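Local coordinates for protein putative ABC transporter subunit, substrate-binding component (Rhodopseudomonas palustris, PDB 4EVQ) that binds 4-hydroxybenzoate and probably delivers it, and perhaps related aromatic acids derived from lignin, to an ABC transporter as its solute-binding component, at residues L32-A35 against I36-L40; G136-G139 against R140-D144; Q272-V275 against K276-A280; P285-V288 against F289-Q292. All coordinates share one frame; numbering follows the deposited sequence. Where two conformers were deposited one is given.

Contact 1. Residues L32-A35 against I36-L40; sequences LGEA and ITRGL
Helix 30-46 of this periplasmic binding protein fold presents its early turns to the ligand pocket on one flank and a charged pair on another, Glu34 and Arg38, one turn apart. The two side chains run alongside each other in the same direction. The Glu34 carboxylate is stacked on the Arg38 guanidinium, planes 7° apart, with Glu34 CD 3.7 Å above the middle of the group. Glu34 OE2 stands 3.7 Å from Arg38 NH2, a long salt bridge. Glu34 reaches this place with CG anti to its backbone N (chi1 176°), while Arg38 runs extended from CG to NE. Replacing Arg38 by an alanine would probably leave the Glu34 carboxylate without its stacked counter-charge and freer to turn.

On another side Gly33 O is gripped twice by Thr37, by OG1 at 2.8 Å and by N at 3.0 Å, from opposite faces of the carbonyl plane. Thr37 OG1 is also bonded to Tyr25 OH, so the hydroxyl ties the helix to the loop just after strand 17-23. Leu32 touches the bound 4-hydroxybenzoate, and Ile36, whose CG1 lies 3.3 Å from Leu32 O, packs on Leu23 and Phe289.

With the two flat groups nearly parallel and OE2 well out of the guanidinium plane, the pairing of Glu34 and Arg38 rests on charge and stacking, with no N-H directed at the oxygen.

Contact 2. Residues G136-G139 against R140-D144; sequences GQIG and RATGD. With SO4 (sulfate ion), chain D.
Thr142 closes back on Ile138 one turn earlier in helix 135-148, and this is the tight side of the contact. Ile138 O accepts two bonds from the one residue, from Thr142 OG1 at 2.9 Å and from Thr142 N at 3.0 Å, the two donors coming from opposite faces of the carbonyl plane. The hydroxyl is put there by a chi1 of -53°, which sets OG1 beside the backbone N and opposite the carbonyl carbon. Gly143 N bonds to Gly139 O in the same stretch of helix.

The other side is looser and faces solvent. Arg140 starts close to the helix, its CG 3.3 Å from Gly136 O, and then extends outward to NE. There the guanidinium turns one edge to a sulfate ion, probably taken up from the crystallisation liquor, with the sulfur in the plane of the group. Arg140 NE donates to sulfate O1 at 2.9 Å and Arg140 NH2 donates to sulfate O4 at 3.0 Å. This two-pronged grip would probably fix the rotation of the guanidinium, and Arg121 supplies a further bond to the anion. Gln137, turned elsewhere, bonds through NE2 to Val365 O.

The helix lies against the seven-stranded sheet, where Ala141 and Thr142 touch Val259 and Ile138 touches Leu260, both of strand 257-260. Ile138 also meets Met167 of helix 162-177, and Arg140 O accepts from Ser174 of that helix.

Contact 3. Residues Q272-V275 against K276-A280; sequences QAFV and KSFEA
Phe274 and Phe278, one turn apart, run next to each other off the same flank of helix 269-282. Phe274 CE1 comes within 4.2 Å of Phe278 CD2, and the ring planes stand at 54° with their centroids 5.8 Å apart, an oblique pairing. Both rings leave the helix with CG anti to the backbone N (chi1 172° for Phe274 and -167° for Phe278), which sends them in a common direction. The backbone bond from Phe278 N to Phe274 O, 2.8 Å long, lies beneath them.

A second pair runs alongside on another face, where Val275 CG1 rests against the carboxylate of Glu279, 3.4 Å from OE2. Glu279 reaches it by an extended chain. On the outer side a water donates to Ala273 O at 2.8 Å and so supplies the carbonyl with a partner in addition to Ser277 N. In one of two conformers of Ser277 the same water is also bonded to Ser277 OG.

Further out, Phe274 meets the ring of Trp294 and packs on Val291, both of helix 288-306, while Phe278 meets Tyr282 at the end of its own helix and touches Ala290. Pro286 touches both phenylalanines, and Arg38 and Leu42 of helix 30-46 pack on Phe278.

The pattern is that of an amphipathic helix. Its aromatic residues at positions i and i+4 are buried between two other helices of the periplasmic binding protein fold, while Gln272, Ala273, Lys276 and Ala280 lie at the exposed surface.

Contact 4. Residues P285-V288 against F289-Q292; sequences PPDV and FAVQ
Asp287 OD1 accepts from two backbone amides of the helix that starts just after it, weakly from each: Phe289 N at 3.2 Å and Ala290 N at 3.3 Å. The bond to Ala290 N is the straighter, at 166°. A chi1 of 63° places the Asp287 carboxylate between its own N and carbonyl carbon, and from there it can turn back over the first turn as N-cap. Its negative charge would probably suit the amide-rich end of the helix. Asp287 O in turn accepts from Val291 N at 3.1 Å.

The Phe289 ring is held from two directions. Val288 CG1 sits over the centre of one face, 3.8 Å from the ring centroid and only 2° off the normal, a CH-pi contact. Asp287 OD2 meets the ring at its edge, 3.5 Å from Phe289 CD2, with the carboxylate nearly perpendicular to the ring. Elsewhere Pro286 CB touches Ala290 CB at 3.8 Å, and Val288 CG2 lies 3.6 Å from Gln292 OE1, an oxygen that itself accepts from His261. Gln292 NE2 donates to Asn113.

Leu32 and Ala35 of helix 30-46 pack on Phe289, which touches the bound 4-hydroxybenzoate. A serine in place of Phe289 would probably open a gap beside the ligand and leave Val288 CG1 without its ring.

This is an N-capped helix start, whose first turn supplies Phe289 to the pocket of the bound 4-hydroxybenzoate in a leucine-binding protein family fold.

The four contacts follow one another along the chain in the order 1, 2, 3, 4. Contacts 1, 3 and 4 form one cluster, in which helices 30-46, 269-282 and 288-306 pack together: contact 4 lies about 8 Å from contact 1 and about 11 Å from contact 3, centre to centre, and all three touch one another. Residues far apart in sequence thus meet there. Contact 2, on helix 135-148 beside the seven-stranded sheet, is apart, about 25 Å from contact 1 between centres and on the opposite side of the chain's centre. Contacts 1 and 4 both contribute residues to the 4-hydroxybenzoate pocket, and contact 3 packs against both, without a pocket residue of its own.

Contact 1. Residues L32-A35 against I36-L40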
ATOM      1  N   LEU A  32      -8.728  -3.968   3.978  1.00  7.43           N
ATOM      2  CA  LEU A  32      -7.326  -3.991   3.530  1.00  7.64           C
ATOM      3  C   LEU A  32      -6.574  -5.094   4.300  1.00  8.47           C
ATOM      4  O   LEU A  32      -5.787  -5.818   3.714  1.00  9.13           O
ATOM      5  CB  LEU A  32      -6.650  -2.635   3.769  1.00  7.32           C
ATOM      6  CG  LEU A  32      -6.993  -1.496   2.801  1.00  8.18           C
ATOM      7  CD1 LEU A  32      -8.479  -1.117   2.817  1.00 10.07           C
ATOM      8  CD2 LEU A  32      -6.134  -0.300   3.101  1.00  8.88           C
ATOM      9  N   GLY A  33      -6.806  -5.202   5.619  1.00  8.44           N
ATOM     10  CA  GLY A  33      -6.187  -6.295   6.379  1.00  9.33           C
ATOM     11  C   GLY A  33      -6.609  -7.654   5.850  1.00  8.54           C
ATOM     12  O   GLY A  33      -5.801  -8.593   5.761  1.00  9.97           O
ATOM     13  N   GLU A  34      -7.886  -7.778   5.524  1.00  8.19           N
ATOM     14  CA  GLU A  34      -8.413  -8.990   4.919  1.00  9.22           C
ATOM     15  C   GLU A  34      -7.726  -9.303   3.573  1.00  9.88           C
ATOM     16  O   GLU A  34      -7.310 -10.440   3.324  1.00 10.29           O
ATOM     17  CB  GLU A  34      -9.919  -8.887   4.696  1.00 10.82           C
ATOM     18  CG  GLU A  34     -10.569 -10.087   3.968  1.00 12.50           C
ATOM     19  CD  GLU A  34     -12.042  -9.855   3.740  1.00 17.89           C
ATOM     20  OE1 GLU A  34     -12.424  -8.968   2.949  1.00 19.61           O
ATOM     21  OE2 GLU A  34     -12.830 -10.564   4.378  1.00 22.65           O
ATOM     22  N   ALA A  35      -7.629  -8.312   2.685  1.00  9.52           N
ATOM     23  CA  ALA A  35      -7.001  -8.543   1.380  1.00  8.74           C
ATOM     24  C   ALA A  35      -5.527  -8.968   1.495  1.00  7.88           C
ATOM     25  O   ALA A  35      -5.087  -9.857   0.778  1.00  8.40           O
ATOM     26  CB  ALA A  35      -7.129  -7.285   0.534  1.00  9.09           C
ATOM     27  N   ILE A  36      -4.792  -8.311   2.369  1.00  6.44           N
ATOM     28  CA  ILE A  36      -3.371  -8.652   2.568  1.00  6.99           C
ATOM     29  C   ILE A  36      -3.248 -10.067   3.096  1.00  8.40           C
ATOM     30  O   ILE A  36      -2.386 -10.838   2.645  1.00  9.46           O
ATOM     31  CB  ILE A  36      -2.707  -7.633   3.527  1.00  7.65           C
ATOM     32  CG1 ILE A  36      -2.623  -6.248   2.833  1.00  8.02           C
ATOM     33  CG2 ILE A  36      -1.327  -8.115   3.957  1.00  9.04           C
ATOM     34  CD1 ILE A  36      -2.325  -5.143   3.802  1.00  8.52           C
ATOM     35  N   THR A  37      -4.072 -10.401   4.084  1.00  8.88           N
ATOM     36  CA  THR A  37      -4.024 -11.741   4.654  1.00  8.79           C
ATOM     37  C   THR A  37      -4.374 -12.814   3.605  1.00 10.15           C
ATOM     38  O   THR A  37      -3.705 -13.876   3.515  1.00 10.85           O
ATOM     39  CB  THR A  37      -4.981 -11.828   5.847  1.00 10.80           C
ATOM     40  OG1 THR A  37      -4.604 -10.856   6.834  1.00 11.04           O
ATOM     41  CG2 THR A  37      -4.942 -13.200   6.514  1.00 12.15           C
ATOM     42  N   ARG A  38      -5.367 -12.505   2.771  1.00  9.55           N
ATOM     43  CA  ARG A  38      -5.741 -13.415   1.684  1.00  9.32           C
ATOM     44  C   ARG A  38      -4.616 -13.619   0.691  1.00 10.95           C
ATOM     45  O   ARG A  38      -4.328 -14.754   0.277  1.00 10.90           O
ATOM     46  CB  ARG A  38      -6.999 -12.932   0.951  1.00  9.98           C
ATOM     47  CG  ARG A  38      -8.320 -13.116   1.719  1.00 10.42           C
ATOM     48  CD  ARG A  38      -9.435 -12.431   0.969  1.00 10.96           C
ATOM     49  NE  ARG A  38     -10.720 -12.794   1.524  1.00 12.93           N
ATOM     50  CZ  ARG A  38     -11.886 -12.408   1.022  1.00 14.10           C
ATOM     51  NH1 ARG A  38     -11.939 -11.530   0.020  1.00 15.25           N
ATOM     52  NH2 ARG A  38     -13.024 -12.890   1.564  1.00 17.45           N
ATOM     53  N   GLY A  39      -3.977 -12.534   0.299  1.00 10.01           N
ATOM     54  CA  GLY A  39      -2.841 -12.666  -0.603  1.00  9.57           C
ATOM     55  C   GLY A  39      -1.726 -13.551  -0.039  1.00 10.80           C
ATOM     56  O   GLY A  39      -1.164 -14.407  -0.737  1.00 10.48           O
ATOM     57  N   LEU A  40      -1.400 -13.335   1.221  0.57 11.39           N
ATOM     58  CA  LEU A  40      -0.340 -14.104   1.862  0.57 11.86           C
ATOM     59  C   LEU A  40      -0.736 -15.580   2.036  0.57 13.16           C
ATOM     60  O   LEU A  40       0.059 -16.496   1.769  0.57 14.00           O
ATOM     61  CB  LEU A  40      -0.011 -13.439   3.189  0.57 12.90           C
ATOM     62  CG  LEU A  40       1.061 -14.098   4.034  0.57 13.40           C
ATOM     63  CD1 LEU A  40       2.370 -14.252   3.276  0.57 12.60           C
ATOM     64  CD2 LEU A  40       1.227 -13.228   5.249  0.57 14.13           C
TER

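Contact 2. Residues G136-G139 against R140-D144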
ATOM      1  N   GLY A 136       5.414   9.334  -0.245  1.00  7.93           N
ATOM      2  CA  GLY A 136       5.798  10.526  -0.992  1.00  7.92           C
ATOM      3  C   GLY A 136       6.046  10.176  -2.446  1.00  9.12           C
ATOM      4  O   GLY A 136       5.706  10.957  -3.349  1.00 10.67           O
ATOM      5  N   GLN A 137       6.609   9.001  -2.693  1.00  9.44           N
ATOM      6  CA  GLN A 137       6.870   8.623  -4.072  1.00  9.03           C
ATOM      7  C   GLN A 137       5.607   8.437  -4.919  1.00  8.05           C
ATOM      8  O   GLN A 137       5.513   8.908  -6.053  1.00  9.11           O
ATOM      9  CB  GLN A 137       7.754   7.381  -4.136  1.00 11.15           C
ATOM     10  CG  GLN A 137       8.264   7.087  -5.551  1.00 12.19           C
ATOM     11  CD  GLN A 137       9.333   6.022  -5.627  1.00 12.07           C
ATOM     12  OE1 GLN A 137       9.446   5.177  -4.776  1.00 13.16           O
ATOM     13  NE2 GLN A 137      10.081   6.043  -6.724  1.00 12.99           N
ATOM     14  N   ILE A 138       4.597   7.798  -4.357  1.00  8.13           N
ATOM     15  CA  ILE A 138       3.373   7.638  -5.119  1.00  7.80           C
ATOM     16  C   ILE A 138       2.643   8.984  -5.246  1.00  8.37           C
ATOM     17  O   ILE A 138       2.094   9.285  -6.287  1.00  8.78           O
ATOM     18  CB  ILE A 138       2.448   6.523  -4.572  1.00  8.96           C
ATOM     19  CG1 ILE A 138       1.374   6.226  -5.617  1.00  9.26           C
ATOM     20  CG2 ILE A 138       1.857   6.845  -3.197  1.00  8.83           C
ATOM     21  CD1 ILE A 138       0.510   4.986  -5.305  1.00 11.24           C
ATOM     22  N   GLY A 139       2.694   9.810  -4.222  1.00  8.57           N
ATOM     23  CA  GLY A 139       2.112  11.150  -4.357  1.00  8.76           C
ATOM     24  C   GLY A 139       2.774  11.962  -5.473  1.00  8.58           C
ATOM     25  O   GLY A 139       2.122  12.610  -6.282  1.00  9.52           O
ATOM     26  N   ARG A 140       4.101  11.925  -5.503  1.00  9.55           N
ATOM     27  CA  ARG A 140       4.865  12.592  -6.562  1.00  9.81           C
ATOM     28  C   ARG A 140       4.478  12.086  -7.947  1.00  9.69           C
ATOM     29  O   ARG A 140       4.267  12.875  -8.873  1.00 10.49           O
ATOM     30  CB  ARG A 140       6.354  12.380  -6.392  1.00 10.27           C
ATOM     31  CG  ARG A 140       6.963  13.251  -5.339  1.00 11.95           C
ATOM     32  CD  ARG A 140       8.457  13.092  -5.383  1.00 13.88           C
ATOM     33  NE  ARG A 140       9.177  14.118  -4.679  1.00 16.73           N
ATOM     34  CZ  ARG A 140       9.523  15.285  -5.220  1.00 17.57           C
ATOM     35  NH1 ARG A 140       9.161  15.590  -6.436  1.00 18.97           N
ATOM     36  NH2 ARG A 140      10.206  16.139  -4.519  1.00 18.81           N
ATOM     37  N   ALA A 141       4.333  10.772  -8.092  1.00 10.37           N
ATOM     38  CA  ALA A 141       3.993  10.205  -9.380  1.00 10.06           C
ATOM     39  C   ALA A 141       2.605  10.663  -9.827  1.00  9.66           C
ATOM     40  O   ALA A 141       2.376  10.916 -11.008  1.00  9.72           O
ATOM     41  CB  ALA A 141       4.104   8.672  -9.347  1.00 11.26           C
ATOM     42  N   THR A 142       1.675  10.776  -8.889  1.00  8.10           N
ATOM     43  CA  THR A 142       0.335  11.195  -9.228  1.00  8.94           C
ATOM     44  C   THR A 142       0.345  12.670  -9.633  1.00  9.60           C
ATOM     45  O   THR A 142      -0.289  13.043 -10.630  1.00 10.03           O
ATOM     46  CB  THR A 142      -0.600  10.940  -8.043  1.00  8.90           C
ATOM     47  OG1 THR A 142      -0.501   9.545  -7.606  1.00  9.30           O
ATOM     48  CG2 THR A 142      -2.033  11.140  -8.459  1.00  9.51           C
ATOM     49  N   GLY A 143       1.030  13.514  -8.877  1.00  9.64           N
ATOM     50  CA  GLY A 143       1.140  14.917  -9.252  1.00 10.05           C
ATOM     51  C   GLY A 143       1.785  15.136 -10.607  1.00 10.79           C
ATOM     52  O   GLY A 143       1.369  15.989 -11.389  1.00 12.18           O
ATOM     53  N   ASP A 144       2.826  14.365 -10.900  1.00 11.23           N
ATOM     54  CA  ASP A 144       3.485  14.507 -12.195  1.00 12.52           C
ATOM     55  C   ASP A 144       2.548  14.095 -13.332  1.00 12.70           C
ATOM     56  O   ASP A 144       2.533  14.723 -14.387  1.00 12.98           O
ATOM     57  CB  ASP A 144       4.758  13.647 -12.201  1.00 14.29           C
ATOM     58  CG  ASP A 144       5.732  14.035 -13.307  1.00 18.77           C
ATOM     59  OD1 ASP A 144       5.950  15.231 -13.576  1.00 18.84           O
ATOM     60  OD2 ASP A 144       6.219  13.106 -13.934  1.00 22.54           O
TER
HETATM   61  S   SO4 D 402      10.998  13.874  -1.419  0.67 22.58           S
HETATM   62  O1  SO4 D 402       9.660  13.511  -1.909  0.67 22.41           O
HETATM   63  O2  SO4 D 402      10.979  13.797   0.029  0.67 24.27           O
HETATM   64  O3  SO4 D 402      11.927  12.849  -1.875  0.67 25.04           O
HETATM   65  O4  SO4 D 402      11.470  15.163  -1.934  0.67 22.95           O

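Contact 3. Residues Q272-V275 against K276-A280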
ATOM      1  N   GLN A 272      -1.773 -13.201 -14.368  1.00 13.97           N
ATOM      2  CA  GLN A 272      -2.870 -13.975 -14.890  1.00 16.28           C
ATOM      3  C   GLN A 272      -3.169 -15.152 -13.963  1.00 15.83           C
ATOM      4  O   GLN A 272      -4.316 -15.459 -13.707  1.00 16.04           O
ATOM      5  CB  GLN A 272      -2.559 -14.419 -16.323  1.00 20.42           C
ATOM      6  CG  GLN A 272      -2.543 -13.217 -17.292  1.00 25.66           C
ATOM      7  CD  GLN A 272      -3.785 -12.336 -17.200  1.00 30.38           C
ATOM      8  OE1 GLN A 272      -4.908 -12.795 -17.427  1.00 33.82           O
ATOM      9  NE2 GLN A 272      -3.589 -11.055 -16.860  1.00 31.28           N
ATOM     10  N   ALA A 273      -2.128 -15.811 -13.465  1.00 15.43           N
ATOM     11  CA  ALA A 273      -2.326 -16.977 -12.629  1.00 14.90           C
ATOM     12  C   ALA A 273      -2.854 -16.584 -11.248  1.00 14.39           C
ATOM     13  O   ALA A 273      -3.685 -17.267 -10.672  1.00 14.10           O
ATOM     14  CB  ALA A 273      -1.039 -17.736 -12.497  1.00 16.62           C
ATOM     15  N   PHE A 274      -2.336 -15.482 -10.728  1.00 14.00           N
ATOM     16  CA  PHE A 274      -2.769 -14.980  -9.436  1.00 12.57           C
ATOM     17  C   PHE A 274      -4.238 -14.554  -9.443  1.00 12.97           C
ATOM     18  O   PHE A 274      -4.984 -14.889  -8.542  1.00 12.35           O
ATOM     19  CB  PHE A 274      -1.862 -13.784  -9.088  1.00 12.06           C
ATOM     20  CG  PHE A 274      -2.295 -13.011  -7.870  1.00 10.70           C
ATOM     21  CD1 PHE A 274      -2.224 -13.552  -6.615  1.00 11.98           C
ATOM     22  CD2 PHE A 274      -2.703 -11.697  -8.005  1.00 11.56           C
ATOM     23  CE1 PHE A 274      -2.626 -12.829  -5.507  1.00 12.97           C
ATOM     24  CE2 PHE A 274      -3.079 -10.951  -6.916  1.00 12.64           C
ATOM     25  CZ  PHE A 274      -3.030 -11.515  -5.668  1.00 12.85           C
ATOM     26  N   VAL A 275      -4.629 -13.792 -10.454  1.00 12.75           N
ATOM     27  CA  VAL A 275      -6.016 -13.343 -10.535  1.00 12.29           C
ATOM     28  C   VAL A 275      -6.906 -14.564 -10.611  1.00 12.73           C
ATOM     29  O   VAL A 275      -7.914 -14.635  -9.910  1.00 12.19           O
ATOM     30  CB  VAL A 275      -6.245 -12.422 -11.728  1.00 12.08           C
ATOM     31  CG1 VAL A 275      -7.739 -12.196 -12.003  1.00 14.29           C
ATOM     32  CG2 VAL A 275      -5.547 -11.091 -11.475  1.00 11.95           C
ATOM     33  N   LYS A 276      -6.537 -15.548 -11.436  1.00 13.21           N
ATOM     34  CA  LYS A 276      -7.370 -16.766 -11.567  1.00 14.72           C
ATOM     35  C   LYS A 276      -7.515 -17.496 -10.232  1.00 14.62           C
ATOM     36  O   LYS A 276      -8.620 -17.884  -9.830  1.00 15.73           O
ATOM     37  CB  LYS A 276      -6.788 -17.693 -12.644  1.00 16.27           C
ATOM     38  CG  LYS A 276      -7.606 -18.980 -12.875  1.00 21.00           C
ATOM     39  CD  LYS A 276      -7.110 -19.732 -14.107  1.00 24.09           C
ATOM     40  CE  LYS A 276      -7.764 -21.114 -14.229  1.00 27.80           C
ATOM     41  NZ  LYS A 276      -7.090 -21.942 -15.266  1.00 31.15           N
ATOM     42  N   SER A 277      -6.391 -17.676  -9.544  0.55 14.28           N
ATOM     43  CA  SER A 277      -6.371 -18.382  -8.254  0.55 14.24           C
ATOM     44  C   SER A 277      -7.123 -17.628  -7.167  0.55 14.23           C
ATOM     45  O   SER A 277      -7.796 -18.222  -6.328  0.55 14.19           O
ATOM     46  CB  SER A 277      -4.918 -18.593  -7.793  0.55 16.31           C
ATOM     47  OG  SER A 277      -4.276 -19.592  -8.563  0.55 17.58           O
ATOM     48  N   PHE A 278      -6.956 -16.310  -7.143  1.00 12.48           N
ATOM     49  CA  PHE A 278      -7.605 -15.483  -6.137  1.00 11.98           C
ATOM     50  C   PHE A 278      -9.128 -15.463  -6.350  1.00 12.87           C
ATOM     51  O   PHE A 278      -9.896 -15.584  -5.395  1.00 13.42           O
ATOM     52  CB  PHE A 278      -6.993 -14.089  -6.151  1.00 11.08           C
ATOM     53  CG  PHE A 278      -7.369 -13.241  -4.969  1.00 10.27           C
ATOM     54  CD1 PHE A 278      -8.586 -12.606  -4.904  1.00  9.94           C
ATOM     55  CD2 PHE A 278      -6.494 -13.098  -3.896  1.00 10.71           C
ATOM     56  CE1 PHE A 278      -8.917 -11.820  -3.824  1.00 11.42           C
ATOM     57  CE2 PHE A 278      -6.792 -12.324  -2.830  1.00 10.85           C
ATOM     58  CZ  PHE A 278      -8.008 -11.695  -2.760  1.00 11.10           C
ATOM     59  N   GLU A 279      -9.558 -15.307  -7.596  1.00 14.23           N
ATOM     60  CA  GLU A 279     -10.992 -15.294  -7.898  1.00 15.75           C
ATOM     61  C   GLU A 279     -11.610 -16.648  -7.577  1.00 15.44           C
ATOM     62  O   GLU A 279     -12.737 -16.713  -7.088  1.00 18.27           O
ATOM     63  CB  GLU A 279     -11.219 -14.887  -9.344  1.00 17.37           C
ATOM     64  CG  GLU A 279     -10.963 -13.405  -9.502  1.00 18.80           C
ATOM     65  CD  GLU A 279     -11.098 -12.817 -10.905  1.00 21.26           C
ATOM     66  OE1 GLU A 279     -11.323 -13.564 -11.855  1.00 23.02           O
ATOM     67  OE2 GLU A 279     -10.934 -11.571 -11.041  1.00 23.08           O
ATOM     68  N   ALA A 280     -10.906 -17.737  -7.881  1.00 16.56           N
ATOM     69  CA  ALA A 280     -11.437 -19.054  -7.550  1.00 17.75           C
ATOM     70  C   ALA A 280     -11.626 -19.230  -6.029  1.00 18.40           C
ATOM     71  O   ALA A 280     -12.611 -19.841  -5.583  1.00 21.50           O
ATOM     72  CB  ALA A 280     -10.556 -20.165  -8.135  1.00 18.79           C
TER
HETATM   73  O   HOH W   1      -3.971 -19.980 -11.419  1.00 25.57           O

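Contact 4. Residues P285-V288 against F289-Q292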
ATOM      1  N   PRO A 285     -12.055 -10.053  -7.560  1.00 12.61           N
ATOM      2  CA  PRO A 285     -10.685  -9.835  -8.022  1.00 12.51           C
ATOM      3  C   PRO A 285      -9.782  -9.418  -6.866  1.00 11.15           C
ATOM      4  O   PRO A 285     -10.222  -8.749  -5.912  1.00 12.14           O
ATOM      5  CB  PRO A 285     -10.816  -8.699  -9.014  1.00 14.71           C
ATOM      6  CG  PRO A 285     -12.245  -8.587  -9.321  1.00 17.96           C
ATOM      7  CD  PRO A 285     -13.023  -9.143  -8.201  1.00 14.93           C
ATOM      8  N   PRO A 286      -8.489  -9.786  -6.965  1.00 10.43           N
ATOM      9  CA  PRO A 286      -7.547  -9.198  -6.021  1.00  9.54           C
ATOM     10  C   PRO A 286      -7.286  -7.744  -6.329  1.00  9.10           C
ATOM     11  O   PRO A 286      -7.311  -7.352  -7.490  1.00 11.00           O
ATOM     12  CB  PRO A 286      -6.286 -10.008  -6.230  1.00  9.68           C
ATOM     13  CG  PRO A 286      -6.376 -10.475  -7.669  1.00 10.89           C
ATOM     14  CD  PRO A 286      -7.844 -10.621  -7.974  1.00 10.26           C
ATOM     15  N   ASP A 287      -7.063  -6.946  -5.306  1.00  8.13           N
ATOM     16  CA  ASP A 287      -6.616  -5.566  -5.480  1.00  8.48           C
ATOM     17  C   ASP A 287      -5.171  -5.430  -5.048  1.00  7.85           C
ATOM     18  O   ASP A 287      -4.479  -6.430  -4.753  1.00  8.02           O
ATOM     19  CB  ASP A 287      -7.554  -4.589  -4.774  1.00  9.93           C
ATOM     20  CG  ASP A 287      -7.602  -4.789  -3.302  1.00 11.46           C
ATOM     21  OD1 ASP A 287      -6.762  -5.478  -2.729  1.00 11.35           O
ATOM     22  OD2 ASP A 287      -8.539  -4.252  -2.652  1.00 16.34           O
ATOM     23  N   VAL A 288      -4.690  -4.197  -5.018  1.00  6.54           N
ATOM     24  CA  VAL A 288      -3.264  -3.952  -4.735  1.00  5.94           C
ATOM     25  C   VAL A 288      -2.869  -4.495  -3.385  1.00  6.47           C
ATOM     26  O   VAL A 288      -1.718  -4.914  -3.208  1.00  6.80           O
ATOM     27  CB  VAL A 288      -2.926  -2.435  -4.872  1.00  7.15           C
ATOM     28  CG1 VAL A 288      -3.579  -1.594  -3.782  1.00  7.20           C
ATOM     29  CG2 VAL A 288      -1.405  -2.211  -4.951  1.00  7.98           C
ATOM     30  N   PHE A 289      -3.768  -4.473  -2.400  1.00  6.73           N
ATOM     31  CA  PHE A 289      -3.450  -4.944  -1.066  1.00  6.45           C
ATOM     32  C   PHE A 289      -3.219  -6.424  -1.085  1.00  6.43           C
ATOM     33  O   PHE A 289      -2.250  -6.935  -0.456  1.00  7.15           O
ATOM     34  CB  PHE A 289      -4.577  -4.510  -0.115  1.00  7.54           C
ATOM     35  CG  PHE A 289      -4.894  -3.046  -0.234  1.00  7.42           C
ATOM     36  CD1 PHE A 289      -4.020  -2.096   0.227  1.00  7.85           C
ATOM     37  CD2 PHE A 289      -6.086  -2.623  -0.792  1.00  6.98           C
ATOM     38  CE1 PHE A 289      -4.272  -0.740   0.069  1.00  6.89           C
ATOM     39  CE2 PHE A 289      -6.385  -1.302  -0.922  1.00  7.57           C
ATOM     40  CZ  PHE A 289      -5.485  -0.356  -0.511  1.00  7.83           C
ATOM     41  N   ALA A 290      -4.053  -7.168  -1.809  1.00  7.17           N
ATOM     42  CA  ALA A 290      -3.816  -8.599  -1.986  1.00  7.93           C
ATOM     43  C   ALA A 290      -2.500  -8.892  -2.682  1.00  7.37           C
ATOM     44  O   ALA A 290      -1.785  -9.823  -2.278  1.00  8.04           O
ATOM     45  CB  ALA A 290      -4.953  -9.222  -2.739  1.00  9.30           C
ATOM     46  N   VAL A 291      -2.131  -8.107  -3.692  1.00  7.27           N
ATOM     47  CA  VAL A 291      -0.861  -8.279  -4.357  1.00  7.48           C
ATOM     48  C   VAL A 291       0.272  -8.078  -3.388  1.00  7.16           C
ATOM     49  O   VAL A 291       1.275  -8.826  -3.413  1.00  8.16           O
ATOM     50  CB  VAL A 291      -0.728  -7.282  -5.511  1.00  8.20           C
ATOM     51  CG1 VAL A 291       0.663  -7.301  -6.123  1.00  9.19           C
ATOM     52  CG2 VAL A 291      -1.745  -7.568  -6.607  1.00  9.11           C
ATOM     53  N   GLN A 292       0.208  -7.047  -2.562  1.00  6.54           N
ATOM     54  CA  GLN A 292       1.245  -6.735  -1.617  1.00  7.00           C
ATOM     55  C   GLN A 292       1.416  -7.850  -0.588  1.00  7.89           C
ATOM     56  O   GLN A 292       2.547  -8.140  -0.179  1.00  8.93           O
ATOM     57  CB  GLN A 292       0.989  -5.377  -0.943  1.00  7.62           C
ATOM     58  CG  GLN A 292       1.135  -4.220  -1.930  1.00  7.12           C
ATOM     59  CD  GLN A 292       0.583  -2.884  -1.461  1.00  7.14           C
ATOM     60  OE1 GLN A 292       0.760  -1.891  -2.132  1.00  6.87           O
ATOM     61  NE2 GLN A 292      -0.076  -2.859  -0.312  1.00  6.86           N
TER